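Local coordinates for DNA-entry nuclease (Competence-specific nuclease) (Streptococcus agalactiae ILRI112, PDB 4QGO), which is a beta-beta-alpha nuclease and virulence factor that probably hydrolyses DNA with little regard to sequence, with the help of a metal ion, at residues Val53-Asp58 with Pro132-Thr137; Gln61-Ala66 with Pro176-Asp181; Trp90-Trp95 with Val108-Leu113; Tyr172-Leu177 with Phe187-Glu192. The protein carries 1 engineered substitution. All coordinates share one frame; numbering follows the deposited sequence. Where two conformers were deposited one is given.

Contact 1: Val53-Asp58 with Pro132-Thr137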
# COMPACT_ATOMS: atom_id res chain seq x y z
N VAL A 53 -3.24 -8.29 13.08
CA VAL A 53 -3.35 -8.04 11.65
C VAL A 53 -4.44 -8.94 11.10
O VAL A 53 -4.57 -10.10 11.51
CB VAL A 53 -2.05 -8.35 10.90
CG1 VAL A 53 -2.17 -8.01 9.40
CG2 VAL A 53 -0.98 -7.59 11.50
N GLN A 54 -5.22 -8.39 10.17
CA GLN A 54 -6.22 -9.16 9.44
C GLN A 54 -6.09 -8.86 7.96
O GLN A 54 -6.32 -7.73 7.52
CB GLN A 54 -7.62 -8.80 9.93
CG GLN A 54 -8.70 -9.57 9.21
CD GLN A 54 -8.71 -11.03 9.58
OE1 GLN A 54 -8.85 -11.39 10.75
NE2 GLN A 54 -8.53 -11.89 8.58
N ASN A 55 -5.70 -9.87 7.18
CA ASN A 55 -5.74 -9.76 5.72
C ASN A 55 -7.05 -10.33 5.21
O ASN A 55 -7.68 -11.18 5.87
CB ASN A 55 -4.58 -10.52 5.08
CG ASN A 55 -3.26 -9.80 5.22
OD1 ASN A 55 -2.32 -10.30 5.85
ND2 ASN A 55 -3.15 -8.63 4.59
N THR A 56 -7.49 -9.88 4.04
CA THR A 56 -8.74 -10.37 3.46
C THR A 56 -8.60 -10.43 1.95
O THR A 56 -7.69 -9.83 1.37
CB THR A 56 -9.96 -9.49 3.82
OG1 THR A 56 -9.96 -8.29 3.04
CG2 THR A 56 -10.01 -9.15 5.31
N ILE A 57 -9.50 -11.16 1.31
CA ILE A 57 -9.56 -11.21 -0.14
C ILE A 57 -10.98 -10.95 -0.63
O ILE A 57 -11.94 -11.17 0.10
CB ILE A 57 -9.04 -12.55 -0.73
CG1 ILE A 57 -9.81 -13.74 -0.17
CG2 ILE A 57 -7.53 -12.70 -0.48
CD1 ILE A 57 -9.40 -15.06 -0.81
N ASP A 58 -11.10 -10.48 -1.87
CA ASP A 58 -12.42 -10.18 -2.43
C ASP A 58 -13.00 -11.37 -3.20
O ASP A 58 -12.43 -12.46 -3.18
CB ASP A 58 -12.41 -8.88 -3.25
CG ASP A 58 -11.48 -8.94 -4.45
OD1 ASP A 58 -11.24 -10.06 -4.97
OD2 ASP A 58 -11.01 -7.86 -4.88
N PRO A 132 -0.75 -14.99 0.20
CA PRO A 132 -1.49 -14.57 -1.00
C PRO A 132 -2.55 -13.51 -0.71
O PRO A 132 -3.09 -12.93 -1.65
CB PRO A 132 -2.14 -15.87 -1.48
CG PRO A 132 -2.31 -16.67 -0.22
CD PRO A 132 -1.09 -16.37 0.60
N GLN A 133 -2.86 -13.28 0.56
CA GLN A 133 -3.82 -12.25 0.90
C GLN A 133 -3.15 -10.92 1.23
O GLN A 133 -3.82 -9.91 1.41
CB GLN A 133 -4.67 -12.68 2.11
CG GLN A 133 -5.29 -14.05 1.94
CD GLN A 133 -6.56 -14.22 2.75
OE1 GLN A 133 -6.92 -13.37 3.57
NE2 GLN A 133 -7.26 -15.32 2.52
N ASN A 134 -1.81 -10.93 1.29
CA ASN A 134 -1.05 -9.76 1.74
C ASN A 134 -0.06 -9.22 0.72
O ASN A 134 0.72 -8.33 1.05
CB ASN A 134 -0.29 -10.09 3.05
CG ASN A 134 0.28 -8.84 3.76
OD1 ASN A 134 -0.39 -7.83 3.88
ND2 ASN A 134 1.52 -8.93 4.22
N VAL A 135 -0.06 -9.75 -0.50
CA VAL A 135 0.95 -9.35 -1.48
C VAL A 135 0.32 -9.06 -2.83
O VAL A 135 -0.47 -9.86 -3.34
CB VAL A 135 2.03 -10.44 -1.65
CG1 VAL A 135 3.07 -9.99 -2.69
CG2 VAL A 135 2.69 -10.75 -0.32
N VAL A 136 0.67 -7.91 -3.40
CA VAL A 136 0.24 -7.55 -4.75
C VAL A 136 1.45 -7.26 -5.63
O VAL A 136 2.58 -7.14 -5.16
CB VAL A 136 -0.70 -6.32 -4.75
CG1 VAL A 136 -2.00 -6.64 -4.03
CG2 VAL A 136 -0.01 -5.09 -4.12
N THR A 137 1.19 -7.15 -6.93
CA THR A 137 2.19 -6.68 -7.87
C THR A 137 2.26 -5.17 -7.75
O THR A 137 1.30 -4.48 -8.04
CB THR A 137 1.81 -7.08 -9.31
OG1 THR A 137 1.82 -8.50 -9.40
CG2 THR A 137 2.80 -6.48 -10.32
O HOH W 1 -5.51 -8.11 2.82

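Contact 2: Gln61-Ala66 with Pro176-Asp181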
# COMPACT_ATOMS: atom_id res chain seq x y z
N GLN A 61 -10.87 -13.26 -5.50
CA GLN A 61 -9.69 -13.84 -4.83
C GLN A 61 -8.47 -12.92 -4.87
O GLN A 61 -7.34 -13.39 -4.80
CB GLN A 61 -9.30 -15.20 -5.42
CG GLN A 61 -10.44 -16.07 -5.91
CD GLN A 61 -11.12 -16.82 -4.80
OE1 GLN A 61 -11.15 -16.37 -3.66
NE2 GLN A 61 -11.66 -18.00 -5.12
N ARG A 62 -8.72 -11.61 -4.96
CA ARG A 62 -7.64 -10.62 -4.95
C ARG A 62 -7.44 -10.09 -3.54
O ARG A 62 -8.41 -9.92 -2.81
CB ARG A 62 -7.99 -9.44 -5.86
CG ARG A 62 -8.38 -9.82 -7.28
CD ARG A 62 -8.80 -8.61 -8.09
NE ARG A 62 -9.90 -7.87 -7.49
CZ ARG A 62 -10.57 -6.88 -8.08
NH1 ARG A 62 -10.26 -6.48 -9.31
NH2 ARG A 62 -11.56 -6.29 -7.43
N PRO A 63 -6.19 -9.79 -3.16
CA PRO A 63 -5.98 -9.12 -1.87
C PRO A 63 -6.82 -7.87 -1.73
O PRO A 63 -6.89 -7.03 -2.64
CB PRO A 63 -4.48 -8.78 -1.89
CG PRO A 63 -3.90 -9.87 -2.74
CD PRO A 63 -4.92 -10.11 -3.83
N SER A 64 -7.49 -7.75 -0.58
CA SER A 64 -8.43 -6.67 -0.35
C SER A 64 -8.11 -6.01 0.99
O SER A 64 -6.99 -6.12 1.49
CB SER A 64 -9.85 -7.23 -0.41
OG SER A 64 -10.82 -6.19 -0.44
N THR A 65 -9.09 -5.33 1.57
CA THR A 65 -8.87 -4.55 2.78
C THR A 65 -8.13 -5.29 3.89
O THR A 65 -8.56 -6.35 4.34
CB THR A 65 -10.23 -4.08 3.34
OG1 THR A 65 -11.02 -3.55 2.27
CG2 THR A 65 -10.05 -3.00 4.39
N ALA A 66 -7.00 -4.71 4.30
CA ALA A 66 -6.21 -5.22 5.41
C ALA A 66 -6.27 -4.24 6.56
O ALA A 66 -6.18 -3.02 6.37
CB ALA A 66 -4.75 -5.41 4.98
N PRO A 176 -5.87 -2.19 -1.28
CA PRO A 176 -5.59 -2.09 -2.72
C PRO A 176 -6.83 -1.55 -3.44
O PRO A 176 -7.94 -2.04 -3.19
CB PRO A 176 -5.32 -3.53 -3.14
CG PRO A 176 -4.99 -4.27 -1.85
CD PRO A 176 -5.83 -3.59 -0.80
N LEU A 177 -6.64 -0.55 -4.30
CA LEU A 177 -7.74 0.02 -5.07
C LEU A 177 -7.71 -0.55 -6.50
O LEU A 177 -6.69 -0.43 -7.19
CB LEU A 177 -7.67 1.54 -5.09
CG LEU A 177 -7.62 2.24 -3.73
CD1 LEU A 177 -7.62 3.75 -3.92
CD2 LEU A 177 -8.78 1.79 -2.85
N TYR A 178 -8.80 -1.20 -6.90
CA TYR A 178 -8.94 -1.78 -8.24
C TYR A 178 -9.93 -0.95 -9.06
O TYR A 178 -10.89 -0.42 -8.51
CB TYR A 178 -9.42 -3.24 -8.17
CG TYR A 178 -8.50 -4.15 -7.37
CD1 TYR A 178 -7.39 -4.74 -7.96
CD2 TYR A 178 -8.74 -4.41 -6.03
CE1 TYR A 178 -6.54 -5.57 -7.24
CE2 TYR A 178 -7.90 -5.25 -5.30
CZ TYR A 178 -6.81 -5.82 -5.91
OH TYR A 178 -5.98 -6.64 -5.19
N ARG A 179 -9.69 -0.85 -10.37
CA ARG A 179 -10.55 -0.04 -11.24
C ARG A 179 -11.93 -0.65 -11.38
O ARG A 179 -12.91 0.05 -11.67
CB ARG A 179 -9.98 0.06 -12.64
CG ARG A 179 -8.67 0.82 -12.77
CD ARG A 179 -8.27 0.93 -14.24
NE ARG A 179 -8.19 -0.39 -14.87
CZ ARG A 179 -8.09 -0.59 -16.18
NH1 ARG A 179 -8.06 0.44 -17.01
NH2 ARG A 179 -8.02 -1.83 -16.65
N ASN A 180 -11.98 -1.96 -11.22
CA ASN A 180 -13.18 -2.74 -11.51
C ASN A 180 -13.07 -4.09 -10.82
O ASN A 180 -12.09 -4.37 -10.11
CB ASN A 180 -13.32 -2.92 -13.02
CG ASN A 180 -12.10 -3.54 -13.66
OD1 ASN A 180 -11.60 -4.57 -13.20
ND2 ASN A 180 -11.59 -2.91 -14.71
N ASP A 181 -14.05 -4.95 -11.04
CA ASP A 181 -14.09 -6.20 -10.31
C ASP A 181 -13.12 -7.26 -10.82
O ASP A 181 -12.89 -8.26 -10.14
CB ASP A 181 -15.51 -6.77 -10.27
CG ASP A 181 -16.41 -6.02 -9.32
OD1 ASP A 181 -15.89 -5.30 -8.44
OD2 ASP A 181 -17.65 -6.15 -9.45

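Contact 3: Trp90-Trp95 with Val108-Leu113. Engineered in segment 108-113: Ala112 (natural residue His).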
# COMPACT_ATOMS: atom_id res chain seq x y z
N TRP A 90 6.44 -18.29 -5.54
CA TRP A 90 5.09 -17.75 -5.63
C TRP A 90 5.13 -16.30 -6.12
O TRP A 90 6.00 -15.54 -5.72
CB TRP A 90 4.38 -17.83 -4.27
CG TRP A 90 2.96 -17.33 -4.30
CD1 TRP A 90 1.84 -18.06 -4.58
CD2 TRP A 90 2.52 -15.99 -4.06
NE1 TRP A 90 0.73 -17.25 -4.53
CE2 TRP A 90 1.12 -15.98 -4.21
CE3 TRP A 90 3.17 -14.79 -3.74
CZ2 TRP A 90 0.36 -14.82 -4.05
CZ3 TRP A 90 2.42 -13.65 -3.57
CH2 TRP A 90 1.02 -13.67 -3.73
N LYS A 91 4.20 -15.95 -7.00
CA LYS A 91 4.10 -14.58 -7.49
C LYS A 91 2.66 -14.09 -7.35
O LYS A 91 1.72 -14.85 -7.54
CB LYS A 91 4.53 -14.50 -8.95
CG LYS A 91 6.00 -14.81 -9.20
CD LYS A 91 6.91 -13.82 -8.48
CE LYS A 91 8.36 -13.92 -8.97
NZ LYS A 91 8.96 -15.27 -8.75
N PRO A 92 2.49 -12.80 -7.01
CA PRO A 92 1.14 -12.25 -6.89
C PRO A 92 0.40 -12.14 -8.23
O PRO A 92 0.99 -12.35 -9.31
CB PRO A 92 1.38 -10.85 -6.28
CG PRO A 92 2.76 -10.48 -6.73
CD PRO A 92 3.54 -11.79 -6.75
N LEU A 93 -0.88 -11.81 -8.16
CA LEU A 93 -1.72 -11.69 -9.34
C LEU A 93 -1.18 -10.60 -10.26
O LEU A 93 -0.79 -9.52 -9.80
CB LEU A 93 -3.15 -11.36 -8.93
CG LEU A 93 -3.85 -12.41 -8.07
CD1 LEU A 93 -5.18 -11.88 -7.63
CD2 LEU A 93 -4.02 -13.71 -8.87
N GLY A 94 -1.16 -10.87 -11.57
CA GLY A 94 -0.73 -9.88 -12.55
C GLY A 94 0.77 -9.71 -12.70
O GLY A 94 1.22 -8.75 -13.33
N TRP A 95 1.55 -10.61 -12.12
CA TRP A 95 3.01 -10.47 -12.12
C TRP A 95 3.61 -10.72 -13.49
O TRP A 95 3.51 -11.82 -14.04
CB TRP A 95 3.64 -11.43 -11.12
CG TRP A 95 5.13 -11.28 -10.97
CD1 TRP A 95 6.11 -11.94 -11.67
CD2 TRP A 95 5.81 -10.43 -10.04
NE1 TRP A 95 7.36 -11.54 -11.23
CE2 TRP A 95 7.20 -10.62 -10.22
CE3 TRP A 95 5.38 -9.53 -9.06
CZ2 TRP A 95 8.16 -9.94 -9.47
CZ3 TRP A 95 6.33 -8.85 -8.30
CH2 TRP A 95 7.70 -9.06 -8.51
N VAL A 108 8.71 -4.30 -11.19
CA VAL A 108 7.78 -4.62 -10.09
C VAL A 108 8.43 -5.37 -8.93
O VAL A 108 9.43 -6.06 -9.10
CB VAL A 108 6.55 -5.41 -10.58
CG1 VAL A 108 5.69 -4.55 -11.50
CG2 VAL A 108 6.96 -6.72 -11.27
N ASP A 109 7.82 -5.19 -7.75
CA ASP A 109 8.23 -5.84 -6.51
C ASP A 109 7.02 -6.55 -5.93
O ASP A 109 5.88 -6.16 -6.19
CB ASP A 109 8.66 -4.80 -5.46
CG ASP A 109 9.95 -4.09 -5.80
OD1 ASP A 109 10.74 -4.63 -6.60
OD2 ASP A 109 10.19 -3.01 -5.23
N LYS A 110 7.27 -7.59 -5.16
CA LYS A 110 6.23 -8.17 -4.33
C LYS A 110 5.90 -7.11 -3.31
O LYS A 110 6.71 -6.77 -2.44
CB LYS A 110 6.73 -9.44 -3.66
CG LYS A 110 6.92 -10.60 -4.63
CD LYS A 110 7.65 -11.77 -3.99
CE LYS A 110 8.03 -12.81 -5.04
NZ LYS A 110 9.11 -13.73 -4.56
N GLY A 111 4.71 -6.53 -3.43
CA GLY A 111 4.30 -5.48 -2.51
C GLY A 111 3.41 -5.94 -1.37
O GLY A 111 2.26 -6.31 -1.59
N ALA A 112 3.94 -5.92 -0.14
CA ALA A 112 3.12 -6.26 1.02
C ALA A 112 2.11 -5.18 1.34
O ALA A 112 2.42 -3.99 1.28
CB ALA A 112 4.01 -6.49 2.23
N LEU A 113 0.89 -5.58 1.70
CA LEU A 113 -0.09 -4.62 2.21
C LEU A 113 0.34 -4.19 3.60
O LEU A 113 0.48 -2.99 3.88
CB LEU A 113 -1.49 -5.23 2.25
CG LEU A 113 -2.29 -5.20 0.94
CD1 LEU A 113 -1.62 -5.96 -0.19
CD2 LEU A 113 -3.69 -5.78 1.18
O HOH W 2 8.58 -15.86 -6.17

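Contact 4: Tyr172-Leu177 with Phe187-Glu192. With SO4 (sulfate ion), chain C.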
# COMPACT_ATOMS: atom_id res chain seq x y z
N TYR A 172 -4.33 0.95 11.70
CA TYR A 172 -3.76 0.97 10.34
C TYR A 172 -4.67 0.20 9.40
O TYR A 172 -5.16 -0.88 9.75
CB TYR A 172 -2.38 0.30 10.40
CG TYR A 172 -1.46 0.41 9.19
CD1 TYR A 172 -1.24 1.62 8.54
CD2 TYR A 172 -0.73 -0.70 8.76
CE1 TYR A 172 -0.36 1.71 7.46
CE2 TYR A 172 0.16 -0.61 7.69
CZ TYR A 172 0.34 0.59 7.05
OH TYR A 172 1.22 0.69 5.99
N ARG A 173 -4.91 0.75 8.22
CA ARG A 173 -5.76 0.11 7.22
C ARG A 173 -5.17 0.32 5.84
O ARG A 173 -4.90 1.45 5.45
CB ARG A 173 -7.20 0.64 7.29
CG ARG A 173 -8.19 -0.04 6.32
CD ARG A 173 -9.65 0.27 6.70
NE ARG A 173 -9.94 1.70 6.72
CZ ARG A 173 -10.85 2.28 7.51
NH1 ARG A 173 -11.57 1.55 8.37
NH2 ARG A 173 -11.04 3.59 7.45
N VAL A 174 -4.94 -0.78 5.13
CA VAL A 174 -4.34 -0.74 3.80
C VAL A 174 -5.26 -1.45 2.82
O VAL A 174 -5.61 -2.62 3.00
CB VAL A 174 -2.96 -1.42 3.80
CG1 VAL A 174 -2.39 -1.44 2.39
CG2 VAL A 174 -2.00 -0.70 4.77
N THR A 175 -5.67 -0.73 1.78
CA THR A 175 -6.65 -1.26 0.84
C THR A 175 -6.15 -1.09 -0.58
O THR A 175 -6.01 0.04 -1.06
CB THR A 175 -7.99 -0.53 0.97
OG1 THR A 175 -8.40 -0.51 2.36
CG2 THR A 175 -9.07 -1.22 0.14
N PRO A 176 -5.87 -2.19 -1.28
CA PRO A 176 -5.59 -2.09 -2.72
C PRO A 176 -6.83 -1.55 -3.44
O PRO A 176 -7.94 -2.04 -3.19
CB PRO A 176 -5.32 -3.53 -3.14
CG PRO A 176 -4.99 -4.27 -1.85
CD PRO A 176 -5.83 -3.59 -0.80
N LEU A 177 -6.64 -0.55 -4.30
CA LEU A 177 -7.74 0.02 -5.07
C LEU A 177 -7.71 -0.55 -6.50
O LEU A 177 -6.69 -0.43 -7.19
CB LEU A 177 -7.67 1.54 -5.09
CG LEU A 177 -7.62 2.24 -3.73
CD1 LEU A 177 -7.62 3.75 -3.92
CD2 LEU A 177 -8.78 1.79 -2.85
N PHE A 187 -4.60 -0.24 -9.02
CA PHE A 187 -4.00 0.96 -9.60
C PHE A 187 -3.42 1.89 -8.54
O PHE A 187 -2.71 2.85 -8.87
CB PHE A 187 -5.00 1.72 -10.51
CG PHE A 187 -6.12 2.40 -9.75
CD1 PHE A 187 -5.98 3.71 -9.29
CD2 PHE A 187 -7.30 1.72 -9.49
CE1 PHE A 187 -7.00 4.33 -8.57
CE2 PHE A 187 -8.33 2.33 -8.79
CZ PHE A 187 -8.19 3.64 -8.33
N ALA A 188 -3.74 1.63 -7.27
CA ALA A 188 -3.21 2.43 -6.17
C ALA A 188 -3.32 1.66 -4.89
O ALA A 188 -4.07 0.69 -4.79
CB ALA A 188 -3.98 3.75 -6.04
N MET A 189 -2.54 2.08 -3.89
CA MET A 189 -2.64 1.51 -2.56
C MET A 189 -3.14 2.58 -1.58
O MET A 189 -2.50 3.61 -1.40
CB MET A 189 -1.29 0.94 -2.11
CG MET A 189 -0.78 -0.21 -2.97
SD MET A 189 -1.71 -1.74 -2.73
CE MET A 189 -0.94 -2.33 -1.22
N HIS A 190 -4.29 2.32 -0.95
CA HIS A 190 -4.87 3.26 -0.00
C HIS A 190 -4.31 2.97 1.39
O HIS A 190 -4.51 1.87 1.91
CB HIS A 190 -6.39 3.09 -0.03
CG HIS A 190 -7.15 4.09 0.79
ND1 HIS A 190 -8.50 3.97 1.02
CD2 HIS A 190 -6.76 5.23 1.42
CE1 HIS A 190 -8.91 4.99 1.76
NE2 HIS A 190 -7.88 5.77 2.02
N LEU A 191 -3.60 3.93 1.99
CA LEU A 191 -3.04 3.75 3.33
C LEU A 191 -3.67 4.74 4.29
O LEU A 191 -3.70 5.94 4.00
CB LEU A 191 -1.52 3.98 3.35
CG LEU A 191 -0.68 3.48 2.17
CD1 LEU A 191 0.76 3.89 2.38
CD2 LEU A 191 -0.79 1.98 2.05
N GLU A 192 -4.12 4.25 5.45
CA GLU A 192 -4.73 5.06 6.49
C GLU A 192 -4.10 4.69 7.82
O GLU A 192 -3.91 3.51 8.13
CB GLU A 192 -6.23 4.77 6.56
CG GLU A 192 -6.99 5.12 5.30
CD GLU A 192 -8.42 4.66 5.39
OE1 GLU A 192 -9.23 5.36 6.03
OE2 GLU A 192 -8.73 3.58 4.86
S SO4 C . -12.86 -1.80 8.75
O1 SO4 C . -12.41 -2.27 7.45
O2 SO4 C . -13.25 -2.93 9.58
O3 SO4 C . -14.02 -0.90 8.61
O4 SO4 C . -11.79 -1.08 9.42
O HOH W 3 -7.22 1.82 3.33

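Contact 1: Val53-Asp58 with Pro132-Thr137
Asn55 turns its CG away from its own carbonyl carbon, to lie beside the backbone N (chi1 -75°), whereas Asn134 sets CG anti to its N (chi1 -167°); together these rotations bring the two amides into contact. ND2 of Asn55 donates to OD1 of Asn134 at 3.0 Å. With the amide planes turned 47° apart, the donor meets this oxygen from above its carbonyl plane and misses the lone pairs. The same OD1 also accepts from the backbone N of Ile114. A water accepts from Asn55 ND2 and Thr56 N and lies 2.8 Å from Gln133 O, to which it can donate. Beside these polar groups the aliphatic part of Gln133 packs at about a right angle across Ile57, its CG 3.6 Å from Ile57 CG2, while its CB touches CB of Asn55. The contact thus ties the chain that follows edge strand 52-54 of the large antiparallel sheet to the loop that leads into strand 135-139 of the small one. Since OD1 of Asn55 takes the indole NE1 of Trp125, both ends of this buried amide are engaged, which fixes its rotation and meets its polar needs inside the protein.

Contact 2: Gln61-Ala66 with Pro176-Asp181
Arg62 and Tyr178 form an arginine-tyrosine cation-pi stack, which fastens the loop between strands 52-54 and 66-70 to the chain leaving strand 170-177. The arginine runs antiparallel to the tyrosine side chain, from its hydroxyl back toward its CB. It starts with CB of Arg62 lying 3.5 Å from OH of Tyr178. CG packs against CD1 of Leu93, and the CD methylene of Arg62 then comes over the ring face in a CH-pi contact, 4.1 Å from the centroid of the Tyr178 ring. A bend at chi3 (-57°) lays the guanidinium flat on the ring, the planes only 11° apart. NE sits above the ring centre, and its hydrogen serves a salt bridge to Asp58 OD2. CZ of Arg62 lies 3.5 Å from CG of Tyr178, and on the other face of the guanidinium rests the backbone O of Asp181. At the tip, NH1 of Arg62 donates to Asn180 O at 2.9 Å, nearly straight and in the guanidinium plane, while NH2 adds a weak bond to the same oxygen. NH1 also reaches Asp183 O, and the carboxylate of Asp181 stands nearby, beyond salt-bridge range. This buried cation is therefore sandwiched between an aromatic face and a carbonyl, with acceptors at its rim, surroundings that would probably favour its charge. Nearer the sheet, CG of Pro176 packs 3.4 Å from Pro63 O. That oxygen also holds the tyrosine in place: OH of Tyr178 donates to Pro63 O at 2.7 Å, in the carbonyl plane and on a lone pair.

Contact 3: Trp90-Trp95 with Val108-Leu113
Pro92 to Trp95 form a type II beta turn, with Gly94 at positive phi (80°), and the loop passes strand 108-112 with CA of Pro92 7.0 Å from CA of Lys110, too far for the backbones to pair. Side chains bridge the interval instead. Trp95, its CG anti to the backbone N (chi1 -175°), extends its indole to the strand. Over one face stands CG2 of Val108, 3.6 Å from the centroid of the six-membered ring of Trp95 and almost on the ring normal, a well-centred CH-pi contact. CD of Lys91 lies over the opposite face. The ring edge abuts the strand backbone, CZ3 of Trp95 being 3.4 Å from C of Asp109. In one of its two conformers Lys110 stretches out across Pro92, bringing its CE to 3.5 Å from Trp90 O and 3.8 Å from Lys91 CD. In that conformer the two ammonium groups, NZ of Lys91 and NZ of Lys110, are 4.5 Å apart, but one water accepts from both and donates to Trp90 O, probably easing their repulsion. Asp109, Lys110 and Gly111 precede Ala112, an engineered replacement for histidine, at what is probably this family's version of the Asp-Arg-Gly-His motif. Asp109 itself is held by His106 and by Gln144, at the end of helix 140-144. Strand 135-139 pairs with strand 108-112 and lodges Thr137 against Pro92, Trp95 and Val108, while strand 213-215 touches Val108 through Tyr213 and Met215.

Contact 4: Tyr172-Leu177 with Phe187-Glu192
Arg173 and Glu192 form a side-on, two-pronged salt bridge. Arg173 NE donates to Glu192 OE2 and NH2 of Arg173 to Glu192 OE1, each at 2.9 Å. Both acceptors lie close to the guanidinium plane, but the carboxylate is turned 47° to it: OE2 is met from above the carboxylate plane, OE1 on its syn side but also out of plane. NH1 of Arg173 binds O4 of a sulfate ion, probably from the crystallisation liquor, at 2.8 Å; Asn67 also holds this anion. A water lies within bonding distance of Glu192 OE2, Thr175 OG1 and His190 O, with more acceptors around it than it has protons to give. Beneath these groups runs the antiparallel hairpin of strands 170-177 and 188-195, with Arg173-Glu192, Thr175-His190 and Leu177-Ala188 as its hydrogen-bonded pairs. Near the loop that connects the strands, Phe187 and Ala188 both face Leu177 in a classic beta bulge: Leu177 N donates to Ala188 O, and Leu177 O accepts from Phe187 N at 2.8 Å. CB of Leu177 makes an off-centre CH-pi contact with the Phe187 ring, which a chi1 of 70° brings round to it. On the face opposite the salt bridge, CG1 of Val174 packs 3.8 Å from CD2 of Leu191. Farther out, Thr41 bonds to Glu192 OE1 and Asn42 to Arg173 NH2, while Asn203 of the next strand takes NE2 of His190. Helix 153-165 lies on the Val174 face, touching Tyr172 and Leu191; helix 12-22 lies on the other, against Leu177 and Phe187.

In the fold
The four contacts show how a beta-beta-alpha nuclease core is assembled around its sheets. The centre of contact 4 lies about 5 Å from the centre of the chain; it pairs two inner strands of the seven-stranded antiparallel sheet. Contact 2 shares Pro176 and Leu177, at the end of strand 170-177, with contact 4, and its centre lies about 9 Å from those of contacts 1 and 4. Contacts 1 and 3 involve the neighbouring strands 135-139 and 108-112, with centres about 11 Å apart. Along the chain, contact 3 is nested within contacts 1 and 2, whose segments alternate; contact 4 follows after contacts 1 and 3 have closed. Leu113, just after strand 108-112, packs against Val174 and Pro176, joining the probable catalytic-motif strand to the central sheet.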